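Xylanase and alpha-amylase inhibitor protein (Scadoxus multiflorus, PDB 3MU7) probably blocks both xylanases and alpha-amylases as a plant inhibitor protein, using a TIM-barrel scaffold of the glycosyl hydrolase family 18 type. Local coordinates at residues A[14-18]-A[19-23]; A[60-63]-A[64-67]; A[85-88]-A[89-93]; A[141-144]-A[145-148]. All blocks are in the same frame, centred on the assembly; numbering follows the deposited sequence. Where two conformers were deposited one is given.

Contact 1: residues A[14-18]-A[19-23]; sequences DERSL and EATCD
Thr21 OG1 gives its proton to Ser17 O at 2.8 Å and takes one from Arg16 NE at 3.0 Å, so a single hydroxyl links the loop to the first turn of helix 18-23 in this TIM barrel. Ser17 O also accepts from Thr21 N; the hydroxyl stands above the carbonyl plane. Ser17 is the N-cap: with chi1 at 72°, OG turns back over the helix start and accepts from Ala20 N at 3.0 Å. A water joins the same OG to Glu19 OE2.

The Arg16 chain crosses Thr21 at about a right angle, putting Thr21 CA over one face of the guanidinium, and NH2 reaches on to Ser256 and Tyr27. Thr21 OG1 is also bonded to Ser256, which ties the helix start to the first residue of helix 256-262. A leucine in place of Arg16 would probably leave Thr21 OG1 without its NE donor and Ser256 and Tyr27 without their guanidinium partner. On the buried side Leu18 packs against Trp9, Val30 and helix 56-65. Between loop and helix, the Arg16 methylene CG rests 3.7 Å from Ala20 CB.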
ATOM      1  N   ASP A  14      18.102  -7.614  -0.773  1.00  7.25           N
ATOM      2  CA  ASP A  14      18.468  -8.441  -1.918  1.00  7.90           C
ATOM      3  C   ASP A  14      17.332  -8.682  -2.896  1.00  8.09           C
ATOM      4  O   ASP A  14      17.459  -9.520  -3.784  1.00  9.20           O
ATOM      5  CB  ASP A  14      19.054  -9.764  -1.445  1.00  8.64           C
ATOM      6  CG  ASP A  14      20.255  -9.560  -0.568  1.00  8.69           C
ATOM      7  OD1 ASP A  14      21.218  -8.916  -1.021  1.00  9.76           O
ATOM      8  OD2 ASP A  14      20.214  -9.999   0.593  1.00 10.52           O
ATOM      9  N   GLU A  15      16.235  -7.944  -2.763  1.00  7.67           N
ATOM     10  CA  GLU A  15      15.093  -8.149  -3.645  1.00  7.76           C
ATOM     11  C   GLU A  15      15.355  -7.643  -5.063  1.00  7.81           C
ATOM     12  O   GLU A  15      16.210  -6.783  -5.299  1.00  7.89           O
ATOM     13  CB  GLU A  15      13.839  -7.482  -3.077  1.00  7.83           C
ATOM     14  CG  GLU A  15      13.828  -5.969  -3.210  1.00  7.66           C
ATOM     15  CD  GLU A  15      12.704  -5.346  -2.411  1.00  6.74           C
ATOM     16  OE1 GLU A  15      11.527  -5.631  -2.728  1.00  7.50           O
ATOM     17  OE2 GLU A  15      12.996  -4.567  -1.478  1.00  7.09           O
ATOM     18  N   ARG A  16      14.580  -8.179  -5.997  1.00  7.71           N
ATOM     19  CA  ARG A  16      14.501  -7.675  -7.363  1.00  7.92           C
ATOM     20  C   ARG A  16      14.341  -6.150  -7.326  1.00  7.60           C
ATOM     21  O   ARG A  16      13.514  -5.624  -6.564  1.00  7.10           O
ATOM     22  CB  ARG A  16      13.294  -8.325  -8.045  1.00  8.22           C
ATOM     23  CG  ARG A  16      12.996  -7.823  -9.455  1.00  8.41           C
ATOM     24  CD  ARG A  16      11.736  -8.459 -10.038  1.00  8.84           C
ATOM     25  NE  ARG A  16      10.560  -8.160  -9.217  1.00  8.47           N
ATOM     26  CZ  ARG A  16       9.393  -8.788  -9.314  1.00  8.53           C
ATOM     27  NH1 ARG A  16       9.212  -9.756 -10.209  1.00 10.25           N
ATOM     28  NH2 ARG A  16       8.404  -8.451  -8.500  1.00  8.59           N
ATOM     29  N   SER A  17      15.119  -5.442  -8.142  1.00  7.76           N
ATOM     30  CA  SER A  17      15.133  -3.987  -8.122  1.00  7.99           C
ATOM     31  C   SER A  17      13.754  -3.392  -8.410  1.00  7.43           C
ATOM     32  O   SER A  17      12.885  -4.044  -8.995  1.00  7.65           O
ATOM     33  CB  SER A  17      16.134  -3.446  -9.139  1.00  8.47           C
ATOM     34  OG  SER A  17      15.635  -3.634 -10.445  1.00  9.43           O
ATOM     35  N   LEU A  18      13.576  -2.136  -8.026  1.00  7.81           N
ATOM     36  CA  LEU A  18      12.324  -1.450  -8.293  1.00  8.01           C
ATOM     37  C   LEU A  18      12.050  -1.398  -9.795  1.00  8.19           C
ATOM     38  O   LEU A  18      10.946  -1.713 -10.244  1.00  8.16           O
ATOM     39  CB  LEU A  18      12.347  -0.049  -7.690  1.00  8.13           C
ATOM     40  CG  LEU A  18      11.123   0.826  -7.983  1.00  8.28           C
ATOM     41  CD1 LEU A  18       9.839   0.146  -7.549  1.00  9.58           C
ATOM     42  CD2 LEU A  18      11.263   2.158  -7.296  1.00  8.75           C
ATOM     43  N   GLU A  19      13.056  -1.020 -10.583  1.00  8.49           N
ATOM     44  CA  GLU A  19      12.860  -0.948 -12.032  1.00  9.24           C
ATOM     45  C   GLU A  19      12.525  -2.318 -12.641  1.00  8.59           C
ATOM     46  O   GLU A  19      11.647  -2.406 -13.498  1.00  8.65           O
ATOM     47  CB  GLU A  19      14.036  -0.260 -12.740  1.00 10.22           C
ATOM     48  CG  GLU A  19      15.376  -0.946 -12.550  1.00 12.03           C
ATOM     49  CD  GLU A  19      16.572  -0.064 -12.875  1.00 14.21           C
ATOM     50  OE1 GLU A  19      16.389   1.117 -13.243  1.00 15.81           O
ATOM     51  OE2 GLU A  19      17.710  -0.558 -12.729  1.00 17.68           O
ATOM     52  N   ALA A  20      13.186  -3.384 -12.186  1.00  8.61           N
ATOM     53  CA  ALA A  20      12.883  -4.725 -12.693  1.00  8.76           C
ATOM     54  C   ALA A  20      11.499  -5.203 -12.255  1.00  8.73           C
ATOM     55  O   ALA A  20      10.807  -5.908 -12.990  1.00  8.89           O
ATOM     56  CB  ALA A  20      13.957  -5.713 -12.285  1.00  9.27           C
ATOM     57  N   THR A  21      11.090  -4.799 -11.059  1.00  7.85           N
ATOM     58  CA  THR A  21       9.748  -5.099 -10.566  1.00  7.70           C
ATOM     59  C   THR A  21       8.712  -4.506 -11.521  1.00  7.81           C
ATOM     60  O   THR A  21       7.784  -5.190 -11.967  1.00  7.97           O
ATOM     61  CB  THR A  21       9.600  -4.576  -9.126  1.00  7.53           C
ATOM     62  OG1 THR A  21      10.486  -5.322  -8.287  1.00  7.57           O
ATOM     63  CG2 THR A  21       8.185  -4.722  -8.598  1.00  7.53           C
ATOM     64  N   CYS A  22       8.903  -3.246 -11.886  1.00  7.87           N
ATOM     65  CA  CYS A  22       8.016  -2.606 -12.842  1.00  8.16           C
ATOM     66  C   CYS A  22       8.072  -3.252 -14.217  1.00  8.64           C
ATOM     67  O   CYS A  22       7.039  -3.390 -14.868  1.00  8.61           O
ATOM     68  CB  CYS A  22       8.315  -1.117 -12.917  1.00  8.10           C
ATOM     69  SG  CYS A  22       7.869  -0.351 -11.358  1.00  7.61           S
ATOM     70  N   ASP A  23       9.262  -3.673 -14.637  1.00  8.90           N
ATOM     71  CA  ASP A  23       9.446  -4.321 -15.943  1.00 10.01           C
ATOM     72  C   ASP A  23       8.738  -5.664 -16.088  1.00 10.17           C
ATOM     73  O   ASP A  23       8.548  -6.144 -17.202  1.00 11.18           O
ATOM     74  CB  ASP A  23      10.934  -4.482 -16.258  1.00 10.25           C
ATOM     75  CG  ASP A  23      11.580  -3.191 -16.683  1.00 11.48           C
ATOM     76  OD1 ASP A  23      10.861  -2.266 -17.100  1.00 12.19           O
ATOM     77  OD2 ASP A  23      12.824  -3.123 -16.608  1.00 15.24           O
TER
HETATM   78  O   HOH W   1      17.518  -3.730 -12.352  1.00 17.36           O

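Contact 2: residues A[60-63]-A[64-67]; sequences IKHC and QSKN
His62 CG lies anti to its backbone N (chi1 176°), while Lys66, one turn later, has CG anti to its own carbonyl carbon and then bends at each of the next three torsions. The two side chains consequently run side by side in the same direction, and Lys66 CG makes a CH-pi contact over one face of the imidazole, 4.2 Å from the ring centroid and offset toward the rim. Both polar ends converge on Asp23 of helix 18-23: His62 NE2 is hydrogen-bonded to its OD1, and Lys66 NZ forms a salt bridge with the same oxygen.

Residues 60-67 span the end of helix 56-65 and the two residues after it, closed by a Schellman motif in which Asn67, with positive phi, is the C-prime residue; Asn67 N bonds to Gln64 O at 2.9 Å and Val68 N to Cys63 O. Ser65 OG folds back to donate to His62 O at 2.7 Å, and Lys66 N donates to Cys63 O. On another side of the helix, the Gln64 amide lies alongside the buried Ile60, with OE1 3.8 Å from Ile60 CG2, and its NE2 reaches Val117 O and Asp119.

The shared carboxylate of Asp23 supplements the Cys63-Cys22 disulfide as a link between the two helices, and would be expected to offset the positive charge of Lys66 and to stabilise any proton added to His62.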
ATOM      1  N   ILE A  60      12.066   4.956 -10.058  1.00  7.46           N
ATOM      2  CA  ILE A  60      10.706   5.469  -9.938  1.00  7.33           C
ATOM      3  C   ILE A  60      10.255   6.026 -11.292  1.00  7.31           C
ATOM      4  O   ILE A  60       9.166   5.713 -11.781  1.00  7.21           O
ATOM      5  CB  ILE A  60      10.623   6.575  -8.858  1.00  7.54           C
ATOM      6  CG1 ILE A  60      10.821   5.986  -7.460  1.00  8.12           C
ATOM      7  CG2 ILE A  60       9.289   7.296  -8.929  1.00  7.93           C
ATOM      8  CD1 ILE A  60      11.284   7.003  -6.427  1.00  8.59           C
ATOM      9  N   LYS A  61      11.109   6.847 -11.903  1.00  7.39           N
ATOM     10  CA  LYS A  61      10.785   7.445 -13.195  1.00  7.80           C
ATOM     11  C   LYS A  61      10.595   6.379 -14.267  1.00  7.44           C
ATOM     12  O   LYS A  61       9.698   6.479 -15.098  1.00  7.86           O
ATOM     13  CB  LYS A  61      11.855   8.454 -13.619  1.00  8.10           C
ATOM     14  CG  LYS A  61      11.901   9.693 -12.752  1.00  8.88           C
ATOM     15  CD  LYS A  61      13.088  10.562 -13.144  1.00 11.12           C
ATOM     16  CE  LYS A  61      13.219  11.774 -12.253  1.00 13.13           C
ATOM     17  NZ  LYS A  61      14.390  12.609 -12.658  1.00 14.62           N
ATOM     18  N   HIS A  62      11.432   5.349 -14.241  1.00  7.24           N
ATOM     19  CA  HIS A  62      11.272   4.257 -15.188  1.00  7.55           C
ATOM     20  C   HIS A  62       9.910   3.569 -15.007  1.00  7.13           C
ATOM     21  O   HIS A  62       9.186   3.328 -15.973  1.00  7.61           O
ATOM     22  CB  HIS A  62      12.392   3.230 -15.070  1.00  7.65           C
ATOM     23  CG  HIS A  62      12.191   2.060 -15.974  1.00  7.81           C
ATOM     24  ND1 HIS A  62      12.323   2.159 -17.341  1.00  8.44           N
ATOM     25  CD2 HIS A  62      11.821   0.783 -15.725  1.00  8.39           C
ATOM     26  CE1 HIS A  62      12.066   0.989 -17.896  1.00  9.43           C
ATOM     27  NE2 HIS A  62      11.752   0.138 -16.937  1.00  9.42           N
ATOM     28  N   CYS A  63       9.563   3.259 -13.759  1.00  7.02           N
ATOM     29  CA  CYS A  63       8.256   2.693 -13.428  1.00  7.29           C
ATOM     30  C   CYS A  63       7.129   3.547 -13.994  1.00  6.92           C
ATOM     31  O   CYS A  63       6.214   3.028 -14.644  1.00  7.02           O
ATOM     32  CB  CYS A  63       8.105   2.581 -11.918  1.00  7.59           C
ATOM     33  SG  CYS A  63       9.095   1.253 -11.195  1.00  7.36           S
ATOM     34  N   GLN A  64       7.196   4.854 -13.750  1.00  7.35           N
ATOM     35  CA  GLN A  64       6.150   5.762 -14.190  1.00  8.23           C
ATOM     36  C   GLN A  64       6.068   5.830 -15.710  1.00  8.64           C
ATOM     37  O   GLN A  64       4.976   5.931 -16.271  1.00  9.03           O
ATOM     38  CB  GLN A  64       6.362   7.141 -13.582  1.00  8.36           C
ATOM     39  CG  GLN A  64       6.144   7.135 -12.073  1.00  8.33           C
ATOM     40  CD  GLN A  64       6.609   8.398 -11.393  1.00  8.63           C
ATOM     41  OE1 GLN A  64       7.573   9.029 -11.819  1.00  9.22           O
ATOM     42  NE2 GLN A  64       5.936   8.764 -10.311  1.00  8.82           N
ATOM     43  N   SER A  65       7.217   5.748 -16.378  1.00  8.89           N
ATOM     44  CA  SER A  65       7.252   5.726 -17.842  1.00 10.02           C
ATOM     45  C   SER A  65       6.579   4.474 -18.407  1.00 10.60           C
ATOM     46  O   SER A  65       6.151   4.458 -19.565  1.00 11.31           O
ATOM     47  CB  SER A  65       8.690   5.850 -18.354  1.00 10.15           C
ATOM     48  OG  SER A  65       9.386   4.617 -18.298  1.00 11.27           O
ATOM     49  N   LYS A  66       6.478   3.434 -17.582  1.00 11.13           N
ATOM     50  CA  LYS A  66       5.800   2.187 -17.951  1.00 12.22           C
ATOM     51  C   LYS A  66       4.356   2.169 -17.443  1.00 12.04           C
ATOM     52  O   LYS A  66       3.722   1.106 -17.406  1.00 12.36           O
ATOM     53  CB  LYS A  66       6.559   0.971 -17.399  1.00 12.53           C
ATOM     54  CG  LYS A  66       7.997   0.809 -17.896  1.00 15.86           C
ATOM     55  CD  LYS A  66       8.068   0.452 -19.374  1.00 19.25           C
ATOM     56  CE  LYS A  66       7.755  -1.018 -19.631  1.00 21.81           C
ATOM     57  NZ  LYS A  66       8.864  -1.922 -19.216  1.00 23.96           N
ATOM     58  N   ASN A  67       3.856   3.344 -17.054  1.00 11.70           N
ATOM     59  CA  ASN A  67       2.470   3.489 -16.586  0.50 12.08           C
ATOM     60  C   ASN A  67       2.206   2.574 -15.391  1.00 11.82           C
ATOM     61  O   ASN A  67       1.061   2.403 -14.968  1.00 12.62           O
ATOM     62  CB  ASN A  67       1.461   3.176 -17.700  0.50 12.83           C
ATOM     63  CG  ASN A  67       0.081   3.715 -17.392  0.50 13.95           C
ATOM     64  OD1 ASN A  67      -0.063   4.801 -16.842  0.50 16.67           O
ATOM     65  ND2 ASN A  67      -0.947   2.946 -17.730  0.50 16.23           N
TER

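Contact 3: residues A[85-88]-A[89-93]; sequences SRND and ANDLA. With PEG (di(hydroxyethyl)ether), chain D; PEG (di(hydroxyethyl)ether), chain C.
The amide of Asn87 and the carboxylate of Asp91, one helical turn apart, stand almost perpendicular, their planes 88° apart. Asn87 ND2 comes within 2.8 Å of Asp91 OD2, but the angle is too poor for a hydrogen bond; a water instead bridges the pair, donating to Asn87 OD1 at 2.8 Å and to Asp91 OD1 at 2.7 Å. A second water donates to Asp91 OD2 and Asp88 OD1, lying between two carboxylates of like charge.

These side chains lie along the first two turns of helix 86-101, for which Ser85 is the N-cap. Its chi1 of 80° swings OG over the first turn to accept from Asp88 N at 3.0 Å. With alanine in place of Ser85, Asp88 N is likely to lose its cap and the first turn to fray more easily. The amides of Arg86 and Asn87, also at the helix start, donate to O2 and O1 of one di(hydroxyethyl)ether, probably from the crystallisation liquor; a second such molecule meets Arg86 NH1 at the guanidinium edge.

Asp88 OD2 accepts from Gly40 N, fixing the turn to the loop beyond strand 29-37. On the inner side Leu92 and Ala93 lean on Leu136 of helix 133-144, and Arg86 touches Leu135 of that same helix.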
ATOM      1  N   SER A  85      -0.033  14.270  18.138  1.00 15.51           N
ATOM      2  CA  SER A  85      -0.400  15.698  18.175  1.00 14.43           C
ATOM      3  C   SER A  85      -0.839  16.234  16.816  1.00 13.54           C
ATOM      4  O   SER A  85      -0.460  15.698  15.774  1.00 13.00           O
ATOM      5  CB  SER A  85       0.734  16.567  18.732  1.00 14.91           C
ATOM      6  OG  SER A  85       1.723  16.838  17.748  1.00 14.86           O
ATOM      7  N   ARG A  86      -1.624  17.305  16.832  1.00 12.91           N
ATOM      8  CA  ARG A  86      -2.024  17.976  15.600  1.00 12.36           C
ATOM      9  C   ARG A  86      -0.809  18.488  14.845  1.00 11.89           C
ATOM     10  O   ARG A  86      -0.753  18.398  13.618  1.00 10.87           O
ATOM     11  CB  ARG A  86      -2.990  19.123  15.888  1.00 12.87           C
ATOM     12  CG  ARG A  86      -4.365  18.667  16.349  1.00 14.00           C
ATOM     13  CD  ARG A  86      -5.309  19.844  16.577  1.00 17.82           C
ATOM     14  NE  ARG A  86      -5.447  20.688  15.389  1.00 20.36           N
ATOM     15  CZ  ARG A  86      -6.364  20.518  14.440  1.00 21.93           C
ATOM     16  NH1 ARG A  86      -7.245  19.529  14.518  1.00 22.44           N
ATOM     17  NH2 ARG A  86      -6.397  21.342  13.402  1.00 23.00           N
ATOM     18  N   ASN A  87       0.180  18.991  15.580  1.00 11.55           N
ATOM     19  CA  ASN A  87       1.422  19.452  14.974  1.00 11.43           C
ATOM     20  C   ASN A  87       2.157  18.329  14.236  1.00 10.83           C
ATOM     21  O   ASN A  87       2.682  18.554  13.145  1.00 10.70           O
ATOM     22  CB  ASN A  87       2.342  20.125  15.997  1.00 12.10           C
ATOM     23  CG  ASN A  87       3.521  20.805  15.345  1.00 13.83           C
ATOM     24  OD1 ASN A  87       3.363  21.777  14.604  1.00 17.12           O
ATOM     25  ND2 ASN A  87       4.711  20.286  15.603  1.00 15.75           N
ATOM     26  N   ASP A  88       2.181  17.130  14.821  1.00 10.86           N
ATOM     27  CA  ASP A  88       2.758  15.957  14.148  1.00 10.95           C
ATOM     28  C   ASP A  88       2.111  15.721  12.780  1.00 10.07           C
ATOM     29  O   ASP A  88       2.809  15.441  11.799  1.00  9.68           O
ATOM     30  CB  ASP A  88       2.602  14.687  14.997  1.00 11.97           C
ATOM     31  CG  ASP A  88       3.587  14.609  16.158  1.00 13.21           C
ATOM     32  OD1 ASP A  88       4.518  15.431  16.254  1.00 14.77           O
ATOM     33  OD2 ASP A  88       3.423  13.690  16.983  1.00 17.84           O
ATOM     34  N   ALA A  89       0.784  15.835  12.718  1.00  9.56           N
ATOM     35  CA  ALA A  89       0.054  15.627  11.473  1.00  9.00           C
ATOM     36  C   ALA A  89       0.411  16.681  10.429  1.00  8.82           C
ATOM     37  O   ALA A  89       0.683  16.347   9.276  1.00  8.65           O
ATOM     38  CB  ALA A  89      -1.447  15.598  11.725  1.00  9.51           C
ATOM     39  N   ASN A  90       0.411  17.951  10.834  1.00  8.65           N
ATOM     40  CA  ASN A  90       0.827  19.057   9.968  1.00  9.02           C
ATOM     41  C   ASN A  90       2.237  18.814   9.434  1.00  8.46           C
ATOM     42  O   ASN A  90       2.496  18.908   8.239  1.00  8.17           O
ATOM     43  CB  ASN A  90       0.777  20.364  10.782  1.00  9.73           C
ATOM     44  CG  ASN A  90       1.088  21.636   9.961  1.00 11.46           C
ATOM     45  OD1 ASN A  90       0.709  21.770   8.781  1.00 15.35           O
ATOM     46  ND2 ASN A  90       1.658  22.639  10.649  1.00 15.07           N
ATOM     47  N   ASP A  91       3.148  18.487  10.344  1.00  8.23           N
ATOM     48  CA  ASP A  91       4.549  18.295  10.002  1.00  8.78           C
ATOM     49  C   ASP A  91       4.736  17.182   8.988  1.00  8.15           C
ATOM     50  O   ASP A  91       5.459  17.338   8.004  1.00  7.93           O
ATOM     51  CB  ASP A  91       5.369  17.984  11.254  1.00  9.24           C
ATOM     52  CG  ASP A  91       5.437  19.147  12.216  1.00 10.66           C
ATOM     53  OD1 ASP A  91       5.095  20.279  11.820  1.00 11.30           O
ATOM     54  OD2 ASP A  91       5.826  18.906  13.376  1.00 11.58           O
ATOM     55  N   LEU A  92       4.092  16.049   9.233  1.00  8.02           N
ATOM     56  CA  LEU A  92       4.218  14.941   8.310  1.00  7.89           C
ATOM     57  C   LEU A  92       3.588  15.263   6.955  1.00  7.18           C
ATOM     58  O   LEU A  92       4.165  14.951   5.918  1.00  7.30           O
ATOM     59  CB  LEU A  92       3.639  13.656   8.904  1.00  8.21           C
ATOM     60  CG  LEU A  92       3.838  12.381   8.069  1.00  8.10           C
ATOM     61  CD1 LEU A  92       5.318  12.125   7.765  1.00  9.47           C
ATOM     62  CD2 LEU A  92       3.228  11.177   8.776  1.00  9.23           C
ATOM     63  N   ALA A  93       2.418  15.912   6.956  1.00  7.16           N
ATOM     64  CA  ALA A  93       1.769  16.289   5.702  1.00  7.43           C
ATOM     65  C   ALA A  93       2.662  17.183   4.846  1.00  7.57           C
ATOM     66  O   ALA A  93       2.841  16.940   3.656  1.00  7.52           O
ATOM     67  CB  ALA A  93       0.436  16.965   5.960  1.00  7.87           C
TER
HETATM   68  C1  PEG D6073      -0.925  20.258  19.465  1.00 21.81           C
HETATM   69  O1  PEG D6073      -0.127  20.094  18.285  1.00 20.21           O
HETATM   70  C2  PEG D6073      -2.333  19.699  19.236  1.00 22.62           C
HETATM   71  O2  PEG D6073      -2.413  18.273  19.418  1.00 23.11           O
HETATM   72  C1  PEG C6072      -9.225  17.925  12.032  1.00 55.10           C
HETATM   73  O1  PEG C6072      -9.801  18.876  12.844  1.00 55.23           O
HETATM   74  C2  PEG C6072     -10.045  16.690  12.079  1.00 55.02           C
HETATM   75  O2  PEG C6072      -9.216  15.861  12.741  1.00 54.86           O
HETATM   76  O   HOH W   2       5.487  22.606  13.042  1.00 14.35           O
HETATM   77  O   HOH W   3       6.312  16.139  14.385  1.00 19.22           O

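Contact 4: residues A[141-144]-A[145-148]; sequences SSFR and LSGS
Ser146 and Leu145 both fold back onto Ser142 O, which is gripped from opposite faces of its carbonyl plane. Ser146 carries OG between its backbone N and carbonyl carbon (chi1 59°), a rotamer that turns the hydroxyl back along the chain to donate to Ser142 O at 3.1 Å. Leu145 N approaches the same oxygen, also at 3.1 Å, from well above the plane. The Leu145 side chain lies back over the preceding turn, bringing CG 3.6 Å from Ser141 O and CB 3.4 Å from Ser142 O.

The ring of Phe143 stands beside the turn with Ser146 OG near the ring plane, at the CD1 edge, 4.2 Å from that carbon. The ring stacks with His97 of helix 86-101.

This is the C-terminal end of helix 133-144, in the stretch that leads into strand 151-154 of the TIM barrel. Here Ser146 N donates to Phe143 O at 3.1 Å, and Gly147 N adds a weak bond to the same oxygen. One water donates to both Phe143 O and Ser148 O. Another spans the turn from Arg144 O to Gly147 O, so water links carbonyls of the last turn to those of the loop that follows.

Arg144 sends its chain away from the loop: CG is anti to the backbone N (chi1 -173°), and a bend at chi3 carries the guanidinium toward the next connection of the barrel, where NH1 forms a salt bridge with Asp175 and NH2 donates to Thr173 O.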
ATOM      1  N   SER A 141      -5.189  15.668   1.657  1.00  8.33           N
ATOM      2  CA  SER A 141      -6.311  15.791   0.730  1.00  9.32           C
ATOM      3  C   SER A 141      -6.499  17.236   0.270  1.00  9.50           C
ATOM      4  O   SER A 141      -6.791  17.482  -0.897  1.00 10.34           O
ATOM      5  CB  SER A 141      -7.579  15.217   1.358  1.00  9.00           C
ATOM      6  OG  SER A 141      -8.670  15.294   0.460  1.00 10.28           O
ATOM      7  N   SER A 142      -6.306  18.187   1.182  1.00  9.31           N
ATOM      8  CA  SER A 142      -6.300  19.608   0.828  1.00 10.21           C
ATOM      9  C   SER A 142      -5.247  19.896  -0.243  1.00 11.01           C
ATOM     10  O   SER A 142      -5.513  20.614  -1.208  1.00 11.24           O
ATOM     11  CB  SER A 142      -6.047  20.469   2.066  1.00  9.96           C
ATOM     12  OG  SER A 142      -6.024  21.850   1.733  1.00 10.65           O
ATOM     13  N   PHE A 143      -4.054  19.329  -0.074  1.00 11.60           N
ATOM     14  CA  PHE A 143      -2.980  19.478  -1.060  1.00 12.56           C
ATOM     15  C   PHE A 143      -3.339  18.845  -2.409  1.00 13.29           C
ATOM     16  O   PHE A 143      -2.969  19.371  -3.457  1.00 14.25           O
ATOM     17  CB  PHE A 143      -1.672  18.870  -0.539  1.00 12.28           C
ATOM     18  CG  PHE A 143      -1.089  19.578   0.661  1.00 13.02           C
ATOM     19  CD1 PHE A 143      -1.365  20.918   0.921  1.00 15.63           C
ATOM     20  CD2 PHE A 143      -0.235  18.899   1.526  1.00 11.99           C
ATOM     21  CE1 PHE A 143      -0.813  21.558   2.028  1.00 16.73           C
ATOM     22  CE2 PHE A 143       0.330  19.530   2.624  1.00 13.03           C
ATOM     23  CZ  PHE A 143       0.042  20.863   2.881  1.00 14.93           C
ATOM     24  N   ARG A 144      -4.060  17.723  -2.371  1.00 14.09           N
ATOM     25  CA  ARG A 144      -4.569  17.026  -3.562  1.00 15.51           C
ATOM     26  C   ARG A 144      -5.445  17.960  -4.415  1.00 15.94           C
ATOM     27  O   ARG A 144      -5.523  17.811  -5.644  1.00 16.72           O
ATOM     28  CB  ARG A 144      -5.362  15.783  -3.105  1.00 15.82           C
ATOM     29  CG  ARG A 144      -5.858  14.799  -4.165  1.00 17.05           C
ATOM     30  CD  ARG A 144      -6.239  13.430  -3.543  1.00 16.72           C
ATOM     31  NE  ARG A 144      -7.283  13.509  -2.513  1.00 15.50           N
ATOM     32  CZ  ARG A 144      -7.837  12.463  -1.890  1.00 15.10           C
ATOM     33  NH1 ARG A 144      -7.460  11.220  -2.173  1.00 16.43           N
ATOM     34  NH2 ARG A 144      -8.772  12.662  -0.968  1.00 15.27           N
ATOM     35  N   LEU A 145      -6.071  18.930  -3.745  1.00 15.95           N
ATOM     36  CA  LEU A 145      -7.008  19.881  -4.348  1.00 16.82           C
ATOM     37  C   LEU A 145      -6.379  21.219  -4.738  1.00 17.77           C
ATOM     38  O   LEU A 145      -7.048  22.061  -5.346  1.00 18.22           O
ATOM     39  CB  LEU A 145      -8.151  20.159  -3.366  1.00 16.63           C
ATOM     40  CG  LEU A 145      -9.193  19.071  -3.107  1.00 16.56           C
ATOM     41  CD1 LEU A 145      -9.952  19.371  -1.824  1.00 16.77           C
ATOM     42  CD2 LEU A 145     -10.156  18.956  -4.281  1.00 17.85           C
ATOM     43  N   SER A 146      -5.113  21.422  -4.382  1.00 18.73           N
ATOM     44  CA  SER A 146      -4.475  22.735  -4.527  1.00 20.23           C
ATOM     45  C   SER A 146      -3.192  22.734  -5.349  1.00 20.96           C
ATOM     46  O   SER A 146      -2.610  23.790  -5.610  1.00 21.84           O
ATOM     47  CB  SER A 146      -4.206  23.344  -3.150  1.00 20.25           C
ATOM     48  OG  SER A 146      -3.367  22.512  -2.373  1.00 20.97           O
ATOM     49  N   GLY A 147      -2.740  21.552  -5.745  1.00 21.74           N
ATOM     50  CA  GLY A 147      -1.557  21.442  -6.580  1.00 22.50           C
ATOM     51  C   GLY A 147      -1.583  20.171  -7.388  1.00 22.72           C
ATOM     52  O   GLY A 147      -2.621  19.782  -7.930  1.00 23.47           O
ATOM     53  N   SER A 148      -0.427  19.523  -7.458  1.00 22.79           N
ATOM     54  CA  SER A 148      -0.286  18.247  -8.125  1.00 22.70           C
ATOM     55  C   SER A 148      -1.293  17.248  -7.566  1.00 21.80           C
ATOM     56  O   SER A 148      -1.440  17.111  -6.349  1.00 22.26           O
ATOM     57  CB  SER A 148       1.134  17.725  -7.927  1.00 23.03           C
ATOM     58  OG  SER A 148       1.385  16.590  -8.732  1.00 25.22           O
TER
HETATM   59  O   HOH W   4      -0.439  18.891  -4.546  1.00 25.73           O
HETATM   60  O   HOH W   5      -5.166  20.046  -7.517  1.00 41.43           O

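The four contacts follow one another in series along the chain, all within the family 18 range, and mark ends of helices that surround the parallel barrel strands. Contacts 1 and 3 are helix starts; contacts 2 and 4 are helix ends. They form two pairs. Contacts 1 and 2, with centres about 12 Å apart, are joined by the Cys22-Cys63 disulfide and by the Asp23-His62 bond, linking helix 18-23 to helix 56-65. Contacts 3 and 4, with centres about 17 Å apart, touch where Ala93 O packs on Phe143 CE2, between helices 86-101 and 133-144. Contacts 1 and 3 lie about 33 Å apart between centres, which leaves the pairs in separate parts of the barrel's outer layer.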